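Local coordinates for uncharacterized protein (PDB 4E40), which is the extracellular helical-bundle part of a trypanosome cell-surface receptor for haptoglobin-hemoglobin, and probably serves uptake of this host complex as a nutrient, at residues V64-S75 with V87-L98; T171-L179 with F195-D203. All blocks are in the same frame, centred on the assembly; numbering follows the deposited sequence.

Interaction 1: V64-S75 with V87-L98; sequences VERASAAVDRVS and VRKAAAVAHHAL. Unlike the reference sequence in segment 64-75: Val64 (reference Ala), Asp72 (reference Asn).
An antiparallel helical hairpin at one end of the elongated bundle brings Val64, Ala67 and Val71 of helix 28-73 against Ala94, Ala91 and Arg88 of helix 82-147. The axes of segments 64-73 and 87-98 approach to 9.0 Å, their directions 155° apart, and alanines allow this close approach: Ala67 CB lies 3.9 Å from Ala91 CB. Val71 CG2 also presses on Ala91 CB, tighter than usual for two carbons. At the end of the contact farther from the turn, Val64 splits its branches. With CG1 anti to the backbone N (chi1 170°), that methyl lies over one face of the His95 imidazole, 3.4 Å from the ring centroid and 17° off the normal, a CH-pi contact, while CG2 touches Ala94 and Leu98. The Ser68 hydroxyl comes to the edge of the same ring, near its plane, with OG 2.8 Å from His95 NE2. Toward the turn, Val74 and Val87 reach tip to tip, CG2 of Val74 4.0 Å from CG1 of Val87. Both also touch helix 192-246, through Ser244 and Glu243 respectively, so the third long helix covers this side of the hairpin. Arg88 runs extended from CG to NE past Val71 to the C-terminal end of helix 28-73. A water in the plane of its guanidinium accepts from Arg88 NE at 2.8 Å and donates to Val71 O, while Arg88 NH1 lies 2.8 Å from Val74 O. The same guanidinium donates to Leu77 O through NH1 and to Asp78 O through NH2. One guanidinium thus bonds two turn carbonyls, reaches Val71 O through water and lies close to Val74 O; its charge would probably favour the C-terminal end of helix 28-73.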
ATOM      1  N   VAL A  64      -1.834  -4.517 -34.898  1.00 18.93           N
ATOM      2  CA  VAL A  64      -0.741  -5.239 -35.546  1.00 19.20           C
ATOM      3  C   VAL A  64      -1.293  -6.240 -36.560  1.00 20.53           C
ATOM      4  O   VAL A  64      -0.754  -6.382 -37.636  1.00 20.81           O
ATOM      5  CB  VAL A  64       0.170  -5.892 -34.504  1.00 22.05           C
ATOM      6  CG1 VAL A  64       1.148  -6.827 -35.172  1.00 25.07           C
ATOM      7  CG2 VAL A  64       0.948  -4.737 -33.866  1.00 22.52           C
ATOM      8  N   GLU A  65      -2.418  -6.861 -36.216  1.00 20.80           N
ATOM      9  CA  GLU A  65      -2.940  -7.803 -37.203  1.00 21.98           C
ATOM     10  C   GLU A  65      -3.496  -7.123 -38.440  1.00 21.15           C
ATOM     11  O   GLU A  65      -3.360  -7.675 -39.566  1.00 22.56           O
ATOM     12  CB  GLU A  65      -3.890  -8.821 -36.520  1.00 22.96           C
ATOM     13  CG  GLU A  65      -3.190  -9.747 -35.501  1.00 25.85           C
ATOM     14  CD  GLU A  65      -1.859 -10.380 -35.984  1.00 30.79           C
ATOM     15  OE1 GLU A  65      -1.788 -10.980 -37.071  1.00 35.17           O
ATOM     16  OE2 GLU A  65      -0.829 -10.230 -35.292  1.00 30.00           O
ATOM     17  N   ARG A  66      -4.110  -5.956 -38.288  1.00 20.60           N
ATOM     18  CA  ARG A  66      -4.528  -5.156 -39.443  1.00 22.29           C
ATOM     19  C   ARG A  66      -3.310  -4.749 -40.271  1.00 23.07           C
ATOM     20  O   ARG A  66      -3.339  -4.796 -41.525  1.00 23.07           O
ATOM     21  CB  ARG A  66      -5.330  -3.968 -39.015  1.00 25.52           C
ATOM     22  CG  ARG A  66      -6.719  -4.406 -38.521  1.00 28.95           C
ATOM     23  CD  ARG A  66      -7.625  -3.189 -38.301  1.00 33.40           C
ATOM     24  NE  ARG A  66      -7.609  -2.769 -36.919  1.00 44.65           N
ATOM     25  CZ  ARG A  66      -6.880  -1.775 -36.435  1.00 46.71           C
ATOM     26  NH1 ARG A  66      -6.968  -1.524 -35.147  1.00 39.09           N
ATOM     27  NH2 ARG A  66      -6.068  -1.050 -37.222  1.00 47.77           N
ATOM     28  N   ALA A  67      -2.221  -4.390 -39.574  1.00 21.67           N
ATOM     29  CA  ALA A  67      -1.018  -4.024 -40.329  1.00 22.71           C
ATOM     30  C   ALA A  67      -0.454  -5.253 -41.099  1.00 22.83           C
ATOM     31  O   ALA A  67      -0.031  -5.111 -42.277  1.00 22.67           O
ATOM     32  CB  ALA A  67       0.024  -3.409 -39.367  1.00 21.69           C
ATOM     33  N   SER A  68      -0.456  -6.434 -40.460  1.00 23.40           N
ATOM     34  CA  SER A  68       0.050  -7.684 -41.049  1.00 24.11           C
ATOM     35  C   SER A  68      -0.803  -8.043 -42.260  1.00 24.65           C
ATOM     36  O   SER A  68      -0.264  -8.468 -43.307  1.00 24.04           O
ATOM     37  CB  SER A  68       0.004  -8.824 -40.063  1.00 28.62           C
ATOM     38  OG  SER A  68       1.052  -8.665 -39.102  1.00 36.78           O
ATOM     39  N   ALA A  69      -2.119  -7.812 -42.124  1.00 23.69           N
ATOM     40  CA  ALA A  69      -3.019  -8.060 -43.287  1.00 24.83           C
ATOM     41  C   ALA A  69      -2.693  -7.144 -44.487  1.00 25.72           C
ATOM     42  O   ALA A  69      -2.725  -7.608 -45.644  1.00 24.54           O
ATOM     43  CB  ALA A  69      -4.486  -8.011 -42.889  1.00 25.25           C
ATOM     44  N   ALA A  70      -2.323  -5.870 -44.205  1.00 24.62           N
ATOM     45  CA  ALA A  70      -1.893  -4.886 -45.237  1.00 25.77           C
ATOM     46  C   ALA A  70      -0.608  -5.324 -45.942  1.00 26.02           C
ATOM     47  O   ALA A  70      -0.534  -5.287 -47.194  1.00 27.25           O
ATOM     48  CB  ALA A  70      -1.802  -3.468 -44.655  1.00 27.84           C
ATOM     49  N   VAL A  71       0.356  -5.867 -45.202  1.00 24.34           N
ATOM     50  CA  VAL A  71       1.566  -6.436 -45.768  1.00 24.90           C
ATOM     51  C   VAL A  71       1.200  -7.626 -46.674  1.00 25.12           C
ATOM     52  O   VAL A  71       1.729  -7.720 -47.777  1.00 25.15           O
ATOM     53  CB  VAL A  71       2.513  -6.943 -44.700  1.00 26.10           C
ATOM     54  CG1 VAL A  71       3.664  -7.721 -45.341  1.00 26.38           C
ATOM     55  CG2 VAL A  71       3.054  -5.744 -43.884  1.00 24.52           C
ATOM     56  N   ASP A  72       0.324  -8.517 -46.188  1.00 24.69           N
ATOM     57  CA  ASP A  72      -0.019  -9.672 -47.045  1.00 27.99           C
ATOM     58  C   ASP A  72      -0.647  -9.146 -48.364  1.00 26.69           C
ATOM     59  O   ASP A  72      -0.363  -9.688 -49.488  1.00 28.21           O
ATOM     60  CB  ASP A  72      -0.967 -10.637 -46.305  1.00 29.89           C
ATOM     61  CG  ASP A  72      -1.380 -11.840 -47.200  1.00 40.43           C
ATOM     62  OD1 ASP A  72      -0.550 -12.772 -47.333  1.00 46.94           O
ATOM     63  OD2 ASP A  72      -2.486 -11.842 -47.838  1.00 44.25           O
ATOM     64  N   ARG A  73      -1.508  -8.118 -48.281  1.00 26.27           N
ATOM     65  CA  ARG A  73      -2.180  -7.594 -49.526  1.00 27.91           C
ATOM     66  C   ARG A  73      -1.206  -7.146 -50.583  1.00 28.10           C
ATOM     67  O   ARG A  73      -1.490  -7.221 -51.790  1.00 29.54           O
ATOM     68  CB  ARG A  73      -3.122  -6.413 -49.217  1.00 31.48           C
ATOM     69  CG  ARG A  73      -4.450  -6.798 -48.596  1.00 36.67           C
ATOM     70  CD  ARG A  73      -5.057  -7.995 -49.303  1.00 46.01           C
ATOM     71  NE  ARG A  73      -5.974  -7.663 -50.400  1.00 55.89           N
ATOM     72  CZ  ARG A  73      -7.302  -7.806 -50.353  1.00 53.03           C
ATOM     73  NH1 ARG A  73      -7.888  -8.261 -49.250  1.00 46.26           N
ATOM     74  NH2 ARG A  73      -8.039  -7.495 -51.423  1.00 47.54           N
ATOM     75  N   VAL A  74      -0.020  -6.700 -50.154  1.00 29.02           N
ATOM     76  CA  VAL A  74       0.995  -6.196 -51.106  1.00 30.18           C
ATOM     77  C   VAL A  74       2.126  -7.193 -51.332  1.00 31.87           C
ATOM     78  O   VAL A  74       3.189  -6.848 -51.885  1.00 29.68           O
ATOM     79  CB  VAL A  74       1.554  -4.773 -50.718  1.00 29.69           C
ATOM     80  CG1 VAL A  74       0.464  -3.702 -50.739  1.00 31.05           C
ATOM     81  CG2 VAL A  74       2.354  -4.792 -49.423  1.00 27.70           C
ATOM     82  N   SER A  75       1.907  -8.459 -50.966  1.00 31.69           N
ATOM     83  CA  SER A  75       2.985  -9.419 -51.018  1.00 33.33           C
ATOM     84  C   SER A  75       3.434  -9.653 -52.470  1.00 35.53           C
ATOM     85  O   SER A  75       4.554 -10.102 -52.690  1.00 39.20           O
ATOM     86  CB  SER A  75       2.600 -10.747 -50.340  1.00 33.52           C
ATOM     87  OG  SER A  75       1.539 -11.378 -51.066  1.00 32.03           O
ATOM     88  N   VAL A  87       4.323   0.423 -46.761  1.00 23.87           N
ATOM     89  CA  VAL A  87       3.466  -0.501 -46.001  1.00 23.04           C
ATOM     90  C   VAL A  87       4.283  -1.471 -45.119  1.00 22.23           C
ATOM     91  O   VAL A  87       3.984  -1.644 -43.941  1.00 21.69           O
ATOM     92  CB  VAL A  87       2.602  -1.355 -46.979  1.00 23.55           C
ATOM     93  CG1 VAL A  87       1.828  -2.452 -46.221  1.00 25.26           C
ATOM     94  CG2 VAL A  87       1.650  -0.407 -47.684  1.00 25.17           C
ATOM     95  N   ARG A  88       5.320  -2.066 -45.705  1.00 22.42           N
ATOM     96  CA  ARG A  88       6.134  -3.062 -44.993  1.00 21.47           C
ATOM     97  C   ARG A  88       6.866  -2.378 -43.839  1.00 21.08           C
ATOM     98  O   ARG A  88       6.951  -2.944 -42.744  1.00 21.30           O
ATOM     99  CB  ARG A  88       7.149  -3.732 -45.939  1.00 23.00           C
ATOM    100  CG  ARG A  88       6.429  -4.662 -46.954  1.00 25.73           C
ATOM    101  CD  ARG A  88       7.253  -4.758 -48.238  1.00 28.54           C
ATOM    102  NE  ARG A  88       6.452  -5.516 -49.207  1.00 33.25           N
ATOM    103  CZ  ARG A  88       6.621  -5.517 -50.524  1.00 35.29           C
ATOM    104  NH1 ARG A  88       5.808  -6.260 -51.257  1.00 37.80           N
ATOM    105  NH2 ARG A  88       7.581  -4.780 -51.123  1.00 34.14           N
ATOM    106  N   LYS A  89       7.358  -1.163 -44.083  1.00 21.83           N
ATOM    107  CA  LYS A  89       8.089  -0.493 -42.987  1.00 22.56           C
ATOM    108  C   LYS A  89       7.181  -0.100 -41.850  1.00 21.34           C
ATOM    109  O   LYS A  89       7.556  -0.256 -40.660  1.00 19.93           O
ATOM    110  CB  LYS A  89       8.791   0.754 -43.502  1.00 26.52           C
ATOM    111  CG  LYS A  89       9.995   0.439 -44.385  1.00 32.22           C
ATOM    112  CD  LYS A  89      10.599   1.737 -44.904  1.00 37.87           C
ATOM    113  CE  LYS A  89      11.397   1.460 -46.154  1.00 39.59           C
ATOM    114  NZ  LYS A  89      11.863   2.715 -46.828  1.00 46.76           N
ATOM    115  N   ALA A  90       6.003   0.442 -42.191  1.00 19.51           N
ATOM    116  CA  ALA A  90       5.041   0.829 -41.169  1.00 19.52           C
ATOM    117  C   ALA A  90       4.579  -0.375 -40.354  1.00 19.86           C
ATOM    118  O   ALA A  90       4.423  -0.320 -39.150  1.00 18.91           O
ATOM    119  CB  ALA A  90       3.844   1.538 -41.795  1.00 21.00           C
ATOM    120  N   ALA A  91       4.277  -1.477 -41.050  1.00 19.75           N
ATOM    121  CA  ALA A  91       3.868  -2.663 -40.292  1.00 18.38           C
ATOM    122  C   ALA A  91       4.945  -3.219 -39.363  1.00 18.34           C
ATOM    123  O   ALA A  91       4.657  -3.700 -38.267  1.00 17.90           O
ATOM    124  CB  ALA A  91       3.436  -3.768 -41.300  1.00 18.25           C
ATOM    125  N   ALA A  92       6.221  -3.109 -39.786  1.00 18.36           N
ATOM    126  CA  ALA A  92       7.338  -3.535 -38.941  1.00 18.05           C
ATOM    127  C   ALA A  92       7.402  -2.625 -37.708  1.00 17.91           C
ATOM    128  O   ALA A  92       7.521  -3.122 -36.581  1.00 17.08           O
ATOM    129  CB  ALA A  92       8.659  -3.377 -39.726  1.00 19.06           C
ATOM    130  N   VAL A  93       7.183  -1.335 -37.917  1.00 17.55           N
ATOM    131  CA  VAL A  93       7.071  -0.396 -36.723  1.00 17.31           C
ATOM    132  C   VAL A  93       5.954  -0.791 -35.751  1.00 16.88           C
ATOM    133  O   VAL A  93       6.132  -0.830 -34.531  1.00 16.80           O
ATOM    134  CB  VAL A  93       6.900   1.068 -37.182  1.00 17.07           C
ATOM    135  CG1 VAL A  93       6.461   1.969 -36.035  1.00 18.61           C
ATOM    136  CG2 VAL A  93       8.255   1.557 -37.742  1.00 20.01           C
ATOM    137  N   ALA A  94       4.799  -1.148 -36.308  1.00 16.52           N
ATOM    138  CA  ALA A  94       3.680  -1.521 -35.444  1.00 16.59           C
ATOM    139  C   ALA A  94       4.012  -2.784 -34.643  1.00 16.24           C
ATOM    140  O   ALA A  94       3.744  -2.819 -33.442  1.00 16.02           O
ATOM    141  CB  ALA A  94       2.403  -1.743 -36.321  1.00 16.23           C
ATOM    142  N   HIS A  95       4.633  -3.790 -35.288  1.00 16.19           N
ATOM    143  CA  HIS A  95       5.041  -4.976 -34.524  1.00 17.33           C
ATOM    144  C   HIS A  95       6.032  -4.649 -33.437  1.00 15.87           C
ATOM    145  O   HIS A  95       5.921  -5.121 -32.320  1.00 15.91           O
ATOM    146  CB  HIS A  95       5.655  -6.006 -35.481  1.00 19.27           C
ATOM    147  CG  HIS A  95       4.662  -6.754 -36.359  1.00 22.35           C
ATOM    148  ND1 HIS A  95       4.127  -7.955 -35.991  1.00 25.88           N
ATOM    149  CD2 HIS A  95       4.145  -6.445 -37.587  1.00 25.17           C
ATOM    150  CE1 HIS A  95       3.360  -8.449 -37.034  1.00 24.16           C
ATOM    151  NE2 HIS A  95       3.337  -7.522 -37.997  1.00 28.13           N
ATOM    152  N   HIS A  96       7.018  -3.814 -33.797  1.00 16.14           N
ATOM    153  CA  HIS A  96       8.051  -3.492 -32.808  1.00 16.56           C
ATOM    154  C   HIS A  96       7.501  -2.720 -31.627  1.00 15.28           C
ATOM    155  O   HIS A  96       7.866  -2.985 -30.480  1.00 15.43           O
ATOM    156  CB  HIS A  96       9.192  -2.694 -33.465  1.00 17.03           C
ATOM    157  CG  HIS A  96       9.856  -3.449 -34.561  1.00 20.45           C
ATOM    158  ND1 HIS A  96      10.595  -2.842 -35.515  1.00 22.60           N
ATOM    159  CD2 HIS A  96       9.895  -4.794 -34.821  1.00 20.35           C
ATOM    160  CE1 HIS A  96      11.034  -3.771 -36.387  1.00 24.55           C
ATOM    161  NE2 HIS A  96      10.634  -4.962 -35.945  1.00 24.21           N
ATOM    162  N   ALA A  97       6.552  -1.829 -31.895  1.00 15.17           N
ATOM    163  CA  ALA A  97       5.933  -1.018 -30.824  1.00 14.41           C
ATOM    164  C   ALA A  97       5.086  -1.907 -29.914  1.00 14.37           C
ATOM    165  O   ALA A  97       5.062  -1.753 -28.691  1.00 14.72           O
ATOM    166  CB  ALA A  97       5.074   0.138 -31.384  1.00 15.98           C
ATOM    167  N   LEU A  98       4.397  -2.896 -30.536  1.00 13.72           N
ATOM    168  CA  LEU A  98       3.661  -3.830 -29.719  1.00 14.95           C
ATOM    169  C   LEU A  98       4.542  -4.634 -28.768  1.00 14.35           C
ATOM    170  O   LEU A  98       4.095  -4.938 -27.675  1.00 14.55           O
ATOM    171  CB  LEU A  98       2.824  -4.798 -30.668  1.00 16.51           C
ATOM    172  CG  LEU A  98       1.960  -5.800 -29.845  1.00 19.00           C
ATOM    173  CD1 LEU A  98       0.821  -5.131 -29.082  1.00 20.81           C
ATOM    174  CD2 LEU A  98       1.379  -6.821 -30.838  1.00 21.56           C
TER
HETATM  175  O   HOH W   1       4.365  -7.380 -48.727  1.00 30.94           O

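Interaction 2: T171-L179 with F195-D203; sequences TAKSLAAAL and FQSILTSLD
Leu179 sets one methyl almost squarely on the ring of Phe195: CD2 stands over the centre of the face, 3.5 Å from the centroid and 13° off the normal, a CH-pi contact. The methyl meets the whole ring and no single edge atom, while Leu179 CD1 lies by the root of the same aromatic side chain, 4.1 Å from Phe195 CB, and also touches Leu199 CD1. Leu199 is the knob of the contact, held in a hole formed by Ala172, Leu175, Ala176 and Leu179. Its CG is anti to the carbonyl carbon (chi1 -66°); CD1 continues the chain toward Ala176 CB, while the other branch, CD2, lies 3.5 Å from Ala172 O. This single knob-into-hole fit joins helix 172-180 to helix 192-246, the segments 172-179 and 195-203 running antiparallel at 161°. Next to the knob, Leu175 CD2 meets Ile198 CG2 at 3.6 Å, the two side chains crossing at about a right angle. Leu175 also touches Leu21 and Gln24 of helix 12-26, and Ile198 touches Asn132 and Ser136 of helix 82-147, so the pair faces the interior of the bundle. At the start of the short helix, Ala172 CB rests on Leu202 CB, 4.0 Å away. A capping box closes that end: Ser174 N donates to Thr171 OG1 at 2.9 Å and Thr171 N donates to Ser174 OG, whose hydroxyl is also bonded to Gln24.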
ATOM      1  N   THR A 171       1.396   7.411  17.169  1.00 16.50           N
ATOM      2  CA  THR A 171       2.317   6.843  16.211  1.00 15.85           C
ATOM      3  C   THR A 171       3.170   5.799  16.924  1.00 15.80           C
ATOM      4  O   THR A 171       3.231   5.774  18.148  1.00 16.27           O
ATOM      5  CB  THR A 171       3.271   7.869  15.564  1.00 15.87           C
ATOM      6  OG1 THR A 171       4.082   8.461  16.568  1.00 16.05           O
ATOM      7  CG2 THR A 171       2.465   8.998  14.919  1.00 17.61           C
ATOM      8  N   ALA A 172       3.843   4.955  16.122  1.00 16.39           N
ATOM      9  CA  ALA A 172       4.794   4.034  16.787  1.00 15.53           C
ATOM     10  C   ALA A 172       5.840   4.838  17.575  1.00 15.57           C
ATOM     11  O   ALA A 172       6.244   4.406  18.656  1.00 16.35           O
ATOM     12  CB  ALA A 172       5.486   3.101  15.735  1.00 16.96           C
ATOM     13  N   LYS A 173       6.267   5.967  17.066  1.00 14.88           N
ATOM     14  CA  LYS A 173       7.223   6.800  17.762  1.00 14.60           C
ATOM     15  C   LYS A 173       6.681   7.326  19.068  1.00 15.31           C
ATOM     16  O   LYS A 173       7.367   7.239  20.111  1.00 15.61           O
ATOM     17  CB  LYS A 173       7.609   7.959  16.824  1.00 16.67           C
ATOM     18  CG  LYS A 173       8.617   8.900  17.465  1.00 18.36           C
ATOM     19  CD  LYS A 173       8.939  10.056  16.487  1.00 19.08           C
ATOM     20  CE  LYS A 173       9.991  10.993  17.097  1.00 22.18           C
ATOM     21  NZ  LYS A 173      10.306  12.073  16.098  1.00 24.68           N
ATOM     22  N   SER A 174       5.447   7.850  19.059  1.00 15.05           N
ATOM     23  CA  SER A 174       4.959   8.383  20.319  1.00 14.21           C
ATOM     24  C   SER A 174       4.625   7.276  21.332  1.00 14.40           C
ATOM     25  O   SER A 174       4.838   7.457  22.531  1.00 15.54           O
ATOM     26  CB  SER A 174       3.711   9.313  20.103  1.00 15.96           C
ATOM     27  OG  SER A 174       2.577   8.496  19.732  1.00 16.70           O
ATOM     28  N   LEU A 175       4.203   6.097  20.862  1.00 14.49           N
ATOM     29  CA  LEU A 175       3.900   5.041  21.789  1.00 14.35           C
ATOM     30  C   LEU A 175       5.215   4.552  22.429  1.00 13.77           C
ATOM     31  O   LEU A 175       5.229   4.283  23.613  1.00 14.62           O
ATOM     32  CB  LEU A 175       3.157   3.927  21.054  1.00 15.54           C
ATOM     33  CG  LEU A 175       2.898   2.688  21.919  1.00 15.94           C
ATOM     34  CD1 LEU A 175       2.052   3.005  23.180  1.00 17.55           C
ATOM     35  CD2 LEU A 175       2.202   1.635  21.048  1.00 16.24           C
ATOM     36  N   ALA A 176       6.243   4.387  21.570  1.00 14.70           N
ATOM     37  CA  ALA A 176       7.537   3.952  22.158  1.00 14.80           C
ATOM     38  C   ALA A 176       8.038   4.942  23.196  1.00 14.99           C
ATOM     39  O   ALA A 176       8.555   4.507  24.252  1.00 15.47           O
ATOM     40  CB  ALA A 176       8.550   3.765  21.026  1.00 15.51           C
ATOM     41  N   ALA A 177       7.888   6.262  22.933  1.00 14.73           N
ATOM     42  CA  ALA A 177       8.329   7.255  23.942  1.00 14.73           C
ATOM     43  C   ALA A 177       7.548   7.074  25.254  1.00 14.96           C
ATOM     44  O   ALA A 177       8.075   7.162  26.372  1.00 15.93           O
ATOM     45  CB  ALA A 177       8.144   8.672  23.399  1.00 15.14           C
ATOM     46  N   ALA A 178       6.228   6.813  25.131  1.00 14.69           N
ATOM     47  CA  ALA A 178       5.357   6.677  26.330  1.00 15.02           C
ATOM     48  C   ALA A 178       5.735   5.411  27.106  1.00 14.99           C
ATOM     49  O   ALA A 178       5.784   5.436  28.361  1.00 16.28           O
ATOM     50  CB  ALA A 178       3.901   6.603  25.864  1.00 15.59           C
ATOM     51  N   LEU A 179       6.085   4.343  26.399  1.00 14.62           N
ATOM     52  CA  LEU A 179       6.495   3.107  27.094  1.00 16.48           C
ATOM     53  C   LEU A 179       7.823   3.308  27.808  1.00 17.00           C
ATOM     54  O   LEU A 179       8.022   2.768  28.910  1.00 17.97           O
ATOM     55  CB  LEU A 179       6.677   1.974  26.080  1.00 16.71           C
ATOM     56  CG  LEU A 179       5.350   1.412  25.553  1.00 17.11           C
ATOM     57  CD1 LEU A 179       5.600   0.687  24.215  1.00 18.87           C
ATOM     58  CD2 LEU A 179       4.736   0.517  26.657  1.00 19.69           C
ATOM     59  N   PHE A 195       3.302  -5.262  23.850  1.00 21.21           N
ATOM     60  CA  PHE A 195       3.777  -3.911  23.480  1.00 19.09           C
ATOM     61  C   PHE A 195       4.768  -3.949  22.323  1.00 19.78           C
ATOM     62  O   PHE A 195       4.663  -3.141  21.365  1.00 19.34           O
ATOM     63  CB  PHE A 195       4.498  -3.223  24.664  1.00 18.83           C
ATOM     64  CG  PHE A 195       3.624  -2.848  25.836  1.00 18.18           C
ATOM     65  CD1 PHE A 195       2.263  -2.404  25.722  1.00 19.13           C
ATOM     66  CD2 PHE A 195       4.198  -2.918  27.107  1.00 17.19           C
ATOM     67  CE1 PHE A 195       1.544  -2.009  26.856  1.00 18.62           C
ATOM     68  CE2 PHE A 195       3.502  -2.494  28.221  1.00 17.57           C
ATOM     69  CZ  PHE A 195       2.163  -2.051  28.112  1.00 17.74           C
ATOM     70  N   GLN A 196       5.738  -4.879  22.346  1.00 20.99           N
ATOM     71  CA  GLN A 196       6.671  -4.998  21.246  1.00 22.59           C
ATOM     72  C   GLN A 196       5.964  -5.340  19.950  1.00 21.92           C
ATOM     73  O   GLN A 196       6.319  -4.774  18.913  1.00 22.13           O
ATOM     74  CB  GLN A 196       7.771  -6.030  21.524  1.00 28.21           C
ATOM     75  CG  GLN A 196       8.965  -5.839  20.553  1.00 36.13           C
ATOM     76  CD  GLN A 196       9.333  -4.351  20.270  1.00 40.82           C
ATOM     77  OE1 GLN A 196       9.221  -3.856  19.097  1.00 32.15           O
ATOM     78  NE2 GLN A 196       9.740  -3.609  21.338  1.00 43.39           N
ATOM     79  N   SER A 197       4.918  -6.171  20.027  1.00 21.48           N
ATOM     80  CA  SER A 197       4.211  -6.564  18.794  1.00 21.95           C
ATOM     81  C   SER A 197       3.465  -5.366  18.201  1.00 20.44           C
ATOM     82  O   SER A 197       3.323  -5.240  16.999  1.00 19.94           O
ATOM     83  CB  SER A 197       3.251  -7.728  19.075  1.00 26.34           C
ATOM     84  OG  SER A 197       2.069  -7.198  19.642  1.00 35.83           O
ATOM     85  N   ILE A 198       2.985  -4.443  19.040  1.00 18.83           N
ATOM     86  CA  ILE A 198       2.266  -3.283  18.485  1.00 17.71           C
ATOM     87  C   ILE A 198       3.239  -2.454  17.677  1.00 17.89           C
ATOM     88  O   ILE A 198       2.898  -2.010  16.621  1.00 18.15           O
ATOM     89  CB  ILE A 198       1.662  -2.366  19.592  1.00 18.12           C
ATOM     90  CG1 ILE A 198       0.597  -3.139  20.377  1.00 18.33           C
ATOM     91  CG2 ILE A 198       1.070  -1.097  18.946  1.00 18.56           C
ATOM     92  CD1 ILE A 198       0.297  -2.468  21.741  1.00 19.89           C
ATOM     93  N   LEU A 199       4.441  -2.195  18.229  1.00 17.35           N
ATOM     94  CA  LEU A 199       5.433  -1.349  17.612  1.00 17.87           C
ATOM     95  C   LEU A 199       5.891  -2.005  16.279  1.00 17.29           C
ATOM     96  O   LEU A 199       5.916  -1.302  15.273  1.00 18.15           O
ATOM     97  CB  LEU A 199       6.639  -1.139  18.543  1.00 18.00           C
ATOM     98  CG  LEU A 199       6.362  -0.351  19.836  1.00 18.37           C
ATOM     99  CD1 LEU A 199       7.673  -0.238  20.650  1.00 18.20           C
ATOM    100  CD2 LEU A 199       5.869   1.062  19.439  1.00 19.15           C
ATOM    101  N   THR A 200       6.144  -3.315  16.310  1.00 18.94           N
ATOM    102  CA  THR A 200       6.519  -4.021  15.057  1.00 20.49           C
ATOM    103  C   THR A 200       5.391  -3.998  14.040  1.00 18.28           C
ATOM    104  O   THR A 200       5.637  -3.718  12.829  1.00 19.75           O
ATOM    105  CB  THR A 200       7.076  -5.412  15.340  1.00 20.44           C
ATOM    106  OG1 THR A 200       6.182  -6.174  16.129  1.00 27.70           O
ATOM    107  CG2 THR A 200       8.299  -5.324  16.098  1.00 21.22           C
ATOM    108  N   SER A 201       4.173  -4.243  14.487  1.00 18.63           N
ATOM    109  CA  SER A 201       3.014  -4.245  13.543  1.00 17.72           C
ATOM    110  C   SER A 201       2.789  -2.859  12.958  1.00 19.19           C
ATOM    111  O   SER A 201       2.602  -2.732  11.725  1.00 19.28           O
ATOM    112  CB  SER A 201       1.737  -4.709  14.216  1.00 19.45           C
ATOM    113  OG  SER A 201       1.836  -6.092  14.581  1.00 24.08           O
ATOM    114  N   LEU A 202       2.849  -1.798  13.774  1.00 17.57           N
ATOM    115  CA  LEU A 202       2.669  -0.452  13.225  1.00 18.09           C
ATOM    116  C   LEU A 202       3.799  -0.065  12.265  1.00 19.69           C
ATOM    117  O   LEU A 202       3.524   0.590  11.248  1.00 18.92           O
ATOM    118  CB  LEU A 202       2.647   0.602  14.339  1.00 18.12           C
ATOM    119  CG  LEU A 202       1.354   0.579  15.154  1.00 18.60           C
ATOM    120  CD1 LEU A 202       1.495   1.539  16.358  1.00 19.23           C
ATOM    121  CD2 LEU A 202       0.111   0.929  14.331  1.00 19.04           C
ATOM    122  N   ASP A 203       5.035  -0.442  12.576  0.50 20.04           N
ATOM    123  CA  ASP A 203       6.156  -0.083  11.686  0.50 21.79           C
ATOM    124  C   ASP A 203       6.106  -0.890  10.357  0.50 20.73           C
ATOM    125  O   ASP A 203       6.434  -0.374   9.286  0.50 22.69           O
ATOM    126  CB  ASP A 203       7.498  -0.129  12.435  0.50 24.51           C
ATOM    127  CG  ASP A 203       7.669   1.060  13.454  0.50 25.91           C
ATOM    128  OD1 ASP A 203       7.542   2.260  13.044  0.50 26.51           O
ATOM    129  OD2 ASP A 203       7.945   0.825  14.678  0.50 31.25           O
TER

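The two contacts occupy opposite sides of the chain's centre in one long helical bundle, their own centres 60 Å apart and their nearest atoms about 37 Å apart, so they do not touch. They follow in series along the sequence: interaction 1 joins helices 28-73 and 82-147 beside their turn, and interaction 2 later joins the short helix 172-180 to helix 192-246. The long helices connect them. Helix 192-246 supplies one partner of interaction 2 and, near its C-terminal end, borders interaction 1, while helices 28-73 and 82-147 also reach the surroundings of interaction 2. The contacts thus join helices at two widely separated levels of a slender, elongated receptor fold.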